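Local atomic coordinates of carboxysome shell vertex protein CcmL (Nostoc sp., PDB entry 4N8X), a protein that probably forms, as a homopentamer, the vertices of the carboxysome shell, the polyhedral compartment in which RuBisCO is sequestered. Residues K15-S18 with L19-V22; L29-E32 with E33-L37; A43-N46 with S47-A50. All coordinates share one frame; numbering follows the deposited sequence.

In the fold
Following the chain from the N terminus, the three contacts come in series; none nests inside or crosses another. Interaction 1 closes the connection between strands 14-15 and 24-30. Interaction 2 then turns the far end of strand 24-30 back into strand 36-37, on the other side of the chain's centre, about 30 Å from interaction 1 centre to centre. After strand 39-44 has run alongside strand 24-30, interaction 3 closes the loop that leaves it towards strand 55-60. Here the chain returns to its first turn: CG1 of Val-22 packs on CB of Ala-44 at 3.7 Å. Interactions 2 and 3 do not touch, but both meet the same neighbouring subunit.

Interaction 1: residues K15-S18 with L19-V22; sequences KDPS and LRGV
The backbone winds through a short 3-10 segment at 17-19, Leu-19 N bonding to Asp-16 O (2.8 Å) and Arg-20 N to Pro-17 O (3.1 Å), and then makes a type II beta turn from Leu-19 to Val-22 with Gly-21 in its third position. Over this double turn the extended chain of Lys-15 crosses Arg-20: its CG lies above one face of the guanidinium, 3.6 Å from the plane and offset towards the rim, while CE touches Arg-20 CD at 3.5 Å. The bend of Arg-20 at chi2 (-31°) folds it back along the 3-10 segment, where NH1 makes a weak bond to Lys-15 O, 2.7 Å long but poorly aligned. These turns join strand 14-15 to strand 24-30 in the CcmL/EutN fold, and at Lys-15 the sheet runs on into a neighbouring subunit of the pentamer. Lys-15 NZ is held by Ser-12 O and two waters; one water bridges it to the carbonyls of Leu-19 and Val-22, the other to Gly-21 N. Leu-19 CB rests 3.4 Å from Asp-16 O, and its side chain packs on Val-75 and on Val-80 of that neighbouring subunit.

Interaction 2: residues L29-E32 with E33-L37; sequences LVDE and EGNLL
Asp-31 hangs its carboxylate across the mouth of the turn, over the backbone of Glu-33 to Asn-35. With CG between the backbone N and the carbonyl carbon (chi1 74°), the group swings back over its own turn. OD1 accepts from the backbone N of Asn-35 at 2.9 Å, approached from above the carboxylate plane, and takes a weaker, bent bond from Glu-33 N. OD2 offers its syn lone pair to Asn-35 ND2, 3.2 Å away along a nearly straight N-H (174°); OD2 lies close to the plane of the Asn-35 amide, yet amide and carboxylate are turned 71° apart. One side chain thus ties down both the main chain and the side chain of Asn-35. Beneath it runs a type I beta turn from Asp-31 to Gly-34, closed by Gly-34 N bonding to Asp-31 O. With Asp-31 N bonding to Asn-35 O and Gly-34 at positive phi, this is a 3:5 hairpin, a type I turn with a G1 beta bulge.

Negative charge gathers here: Glu-33 OE2 comes within 3.5 Å of Asp-31 OD2, which probably costs energy, although Glu-33 OE2 also accepts a bond from Gln-38 of a neighbouring subunit. Beyond the turn, Leu-37 N bonds to Leu-29 O past the antiparallel non-hydrogen-bonded pair Val-30 and Leu-36. On the face of that pair CG2 of Val-30 meets CD2 of Leu-36 at 3.7 Å, while CG1 lies against the CA of Gly-34. The two methyls of Leu-37 reach CB of Leu-29 and CB of Asp-31.

Strand 24-30 lies here between strands 2-11 and 39-44: Val-30 packs on Ile-3, Leu-36 touches Lys-5, and the carbonyl of Val-30 accepts a bond from Tyr-40 of the neighbouring subunit.

Interaction 3: residues A43-N46 with S47-A50; sequences AADN and SVGA
Asp-45 OD1 is gripped by two backbone amides and a water. Gly-49 N meets it on the syn lone pair, 2.7 Å away and almost perfectly straight (177°), whereas Val-48 N comes in nearly along the C-O axis at 3.1 Å with a more bent N-H. The third donor is a water that in turn accepts from Ser-47 N, so the first amide of the 47-50 segment is linked to the carboxylate indirectly. The other oxygen, OD2, uses its own syn lone pair for Ala-50 N at 2.9 Å. A second water bonds to OD2 and to Ala-50 O, closing a small ring beside that bond.

The carboxylate gets there because Asp-45 stretches away from its backbone N (chi1 177°), laying its two oxygens against the successive amides of Val-48, Gly-49 and Ala-50. The side chain is buried, and these N-H groups would be expected to stabilise its negative charge. Gly-49 sits at positive phi (83°), a conformation that glycine adopts readily and that turns the chain so that its amide and the next both point at the carboxylate. Beside the bonded atoms, CB of Val-48 lies 3.5 Å from Asp-45 OD1.

The other side chains of the loop have partners outside it: Asn-46 ND2 bonds to Asn-70 OD1, and Ser-47 packs on Pro-17 of a neighbouring subunit, while Val-48 and Ala-50 pack on Ile-82 of strand 77-88. The whole is a loop folded around an aspartate at the end of a strand, its carboxylate collecting the amides three to five residues on, where strand 39-44 leaves the sheet of this CcmL/EutN-family barrel.

Interaction 1: residues K15-S18 with L19-V22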
# COMPACT_ATOMS: atom_id res chain seq x y z
N LYS A 15 -16.59 -0.37 -19.15
CA LYS A 15 -16.05 -0.46 -17.80
C LYS A 15 -16.71 -1.57 -17.01
O LYS A 15 -17.71 -2.11 -17.43
CB LYS A 15 -16.23 0.85 -17.06
CG LYS A 15 -17.69 1.24 -16.81
CD LYS A 15 -17.70 2.64 -16.20
CE LYS A 15 -19.08 3.26 -16.25
NZ LYS A 15 -19.02 4.76 -16.05
N ASP A 16 -16.15 -1.91 -15.86
CA ASP A 16 -16.77 -2.97 -15.07
C ASP A 16 -18.18 -2.54 -14.62
O ASP A 16 -18.36 -1.39 -14.21
CB ASP A 16 -15.93 -3.29 -13.84
CG ASP A 16 -16.36 -4.57 -13.20
OD1 ASP A 16 -15.87 -5.63 -13.65
OD2 ASP A 16 -17.19 -4.50 -12.27
N PRO A 17 -19.15 -3.47 -14.69
CA PRO A 17 -20.56 -3.13 -14.41
C PRO A 17 -20.76 -2.56 -13.01
O PRO A 17 -21.70 -1.77 -12.82
CB PRO A 17 -21.29 -4.47 -14.57
CG PRO A 17 -20.41 -5.24 -15.51
CD PRO A 17 -19.02 -4.86 -15.17
N SER A 18 -19.91 -2.95 -12.07
CA SER A 18 -19.96 -2.42 -10.71
C SER A 18 -19.62 -0.92 -10.62
O SER A 18 -19.92 -0.27 -9.61
CB SER A 18 -19.00 -3.22 -9.82
OG SER A 18 -17.76 -3.40 -10.48
N LEU A 19 -18.99 -0.37 -11.66
CA LEU A 19 -18.67 1.05 -11.69
C LEU A 19 -19.76 1.88 -12.37
O LEU A 19 -19.61 3.09 -12.55
CB LEU A 19 -17.33 1.26 -12.39
CG LEU A 19 -16.17 0.71 -11.58
CD1 LEU A 19 -14.86 1.00 -12.28
CD2 LEU A 19 -16.18 1.37 -10.20
N ARG A 20 -20.85 1.24 -12.77
CA ARG A 20 -21.91 2.01 -13.41
C ARG A 20 -22.46 3.08 -12.47
O ARG A 20 -22.83 2.79 -11.32
CB ARG A 20 -23.05 1.10 -13.89
CG ARG A 20 -22.72 0.24 -15.12
CD ARG A 20 -21.72 0.90 -16.07
NE ARG A 20 -21.67 0.26 -17.40
CZ ARG A 20 -20.97 -0.83 -17.70
NH1 ARG A 20 -20.28 -1.46 -16.77
NH2 ARG A 20 -20.97 -1.31 -18.94
N GLY A 21 -22.53 4.32 -12.94
CA GLY A 21 -23.04 5.38 -12.08
C GLY A 21 -22.01 6.08 -11.19
O GLY A 21 -22.24 7.21 -10.73
N VAL A 22 -20.87 5.44 -10.96
CA VAL A 22 -19.85 6.01 -10.11
C VAL A 22 -19.10 7.19 -10.75
O VAL A 22 -18.41 7.03 -11.78
CB VAL A 22 -18.84 4.92 -9.75
CG1 VAL A 22 -17.75 5.49 -8.83
CG2 VAL A 22 -19.56 3.73 -9.12
O HOH W 1 -17.70 5.06 -13.44
O HOH W 2 -22.11 5.10 -15.91

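Interaction 2: residues L29-E32 with E33-L37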
# COMPACT_ATOMS: atom_id res chain seq x y z
N LEU A 29 -2.48 15.83 -6.28
CA LEU A 29 -2.03 15.64 -4.90
C LEU A 29 -1.41 16.89 -4.29
O LEU A 29 -0.84 17.72 -5.00
CB LEU A 29 -1.03 14.47 -4.81
CG LEU A 29 -1.76 13.11 -4.82
CD1 LEU A 29 -2.82 13.07 -3.77
CD2 LEU A 29 -2.38 12.75 -6.16
N VAL A 30 -1.54 17.04 -2.98
CA VAL A 30 -0.98 18.18 -2.24
C VAL A 30 0.04 17.60 -1.26
O VAL A 30 -0.18 16.50 -0.72
CB VAL A 30 -2.11 18.96 -1.51
CG1 VAL A 30 -1.54 20.02 -0.56
CG2 VAL A 30 -3.06 19.63 -2.53
N ASP A 31 1.15 18.30 -1.05
CA ASP A 31 2.12 17.86 -0.06
C ASP A 31 1.80 18.43 1.33
O ASP A 31 0.80 19.13 1.51
CB ASP A 31 3.59 18.13 -0.46
CG ASP A 31 4.00 19.60 -0.36
OD1 ASP A 31 3.24 20.46 0.15
OD2 ASP A 31 5.13 19.92 -0.80
N GLU A 32 2.65 18.13 2.30
CA GLU A 32 2.34 18.44 3.70
C GLU A 32 2.25 19.95 3.91
O GLU A 32 1.46 20.40 4.74
CB GLU A 32 3.42 17.86 4.61
CG GLU A 32 3.05 17.88 6.08
CD GLU A 32 3.44 19.18 6.76
OE1 GLU A 32 4.32 19.89 6.21
OE2 GLU A 32 2.87 19.50 7.83
N GLU A 33 3.08 20.71 3.20
CA GLU A 33 3.14 22.18 3.38
C GLU A 33 2.05 22.90 2.56
O GLU A 33 1.95 24.12 2.61
CB GLU A 33 4.51 22.72 2.96
CG GLU A 33 5.69 22.37 3.91
CD GLU A 33 6.43 21.08 3.51
OE1 GLU A 33 7.35 20.65 4.26
OE2 GLU A 33 6.10 20.50 2.46
N GLY A 34 1.25 22.15 1.81
CA GLY A 34 0.15 22.72 1.06
C GLY A 34 0.51 23.10 -0.38
O GLY A 34 -0.24 23.85 -1.04
N ASN A 35 1.64 22.61 -0.86
CA ASN A 35 1.97 22.79 -2.29
C ASN A 35 1.38 21.72 -3.19
O ASN A 35 1.38 20.53 -2.88
CB ASN A 35 3.49 22.86 -2.52
CG ASN A 35 4.19 23.74 -1.54
OD1 ASN A 35 4.03 24.96 -1.55
ND2 ASN A 35 5.06 23.14 -0.72
N LEU A 36 0.87 22.15 -4.33
CA LEU A 36 0.40 21.19 -5.30
C LEU A 36 1.61 20.51 -5.93
O LEU A 36 2.67 21.14 -6.08
CB LEU A 36 -0.45 21.90 -6.36
CG LEU A 36 -1.70 22.55 -5.75
CD1 LEU A 36 -2.06 23.83 -6.57
CD2 LEU A 36 -2.82 21.55 -5.72
N LEU A 37 1.46 19.22 -6.25
CA LEU A 37 2.53 18.40 -6.80
C LEU A 37 2.16 18.07 -8.23
O LEU A 37 1.02 18.33 -8.64
CB LEU A 37 2.59 17.07 -6.04
CG LEU A 37 2.89 17.13 -4.56
CD1 LEU A 37 2.81 15.75 -3.98
CD2 LEU A 37 4.29 17.71 -4.38

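Interaction 3: residues A43-N46 with S47-A50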
# COMPACT_ATOMS: atom_id res chain seq x y z
N ALA A 43 -10.17 9.23 -8.20
CA ALA A 43 -10.93 8.71 -7.04
C ALA A 43 -12.43 8.73 -7.33
O ALA A 43 -12.92 9.60 -8.05
CB ALA A 43 -10.63 9.57 -5.77
N ALA A 44 -13.16 7.82 -6.71
CA ALA A 44 -14.61 7.80 -6.81
C ALA A 44 -15.17 8.90 -5.92
O ALA A 44 -14.64 9.19 -4.84
CB ALA A 44 -15.15 6.43 -6.38
N ASP A 45 -16.24 9.54 -6.36
CA ASP A 45 -16.88 10.53 -5.50
C ASP A 45 -18.38 10.35 -5.59
O ASP A 45 -19.07 11.12 -6.20
CB ASP A 45 -16.49 11.95 -5.91
CG ASP A 45 -17.20 13.05 -5.06
OD1 ASP A 45 -17.86 12.72 -4.05
OD2 ASP A 45 -17.10 14.26 -5.42
N ASN A 46 -18.88 9.29 -5.00
CA ASN A 46 -20.31 9.06 -5.10
C ASN A 46 -21.05 9.49 -3.84
O ASN A 46 -22.26 9.39 -3.77
CB ASN A 46 -20.61 7.60 -5.48
CG ASN A 46 -19.96 6.60 -4.54
OD1 ASN A 46 -20.07 6.69 -3.31
ND2 ASN A 46 -19.26 5.63 -5.12
N SER A 47 -20.32 10.03 -2.87
CA SER A 47 -20.90 10.28 -1.55
C SER A 47 -20.73 11.73 -1.10
O SER A 47 -21.45 12.23 -0.27
CB SER A 47 -20.21 9.33 -0.53
OG SER A 47 -20.10 9.91 0.76
N VAL A 48 -19.72 12.41 -1.62
CA VAL A 48 -19.40 13.72 -1.06
C VAL A 48 -19.82 14.86 -1.99
O VAL A 48 -20.44 15.82 -1.58
CB VAL A 48 -17.89 13.78 -0.72
CG1 VAL A 48 -17.44 15.22 -0.53
CG2 VAL A 48 -17.60 12.93 0.54
N GLY A 49 -19.48 14.76 -3.26
CA GLY A 49 -19.96 15.76 -4.20
C GLY A 49 -19.12 17.03 -4.24
O GLY A 49 -19.65 18.14 -4.16
N ALA A 50 -17.81 16.86 -4.44
CA ALA A 50 -16.87 17.98 -4.49
C ALA A 50 -16.90 18.67 -5.86
O ALA A 50 -17.27 18.04 -6.88
CB ALA A 50 -15.44 17.51 -4.16
O HOH W 3 -18.23 15.62 -7.56
O HOH W 4 -17.60 10.27 -2.25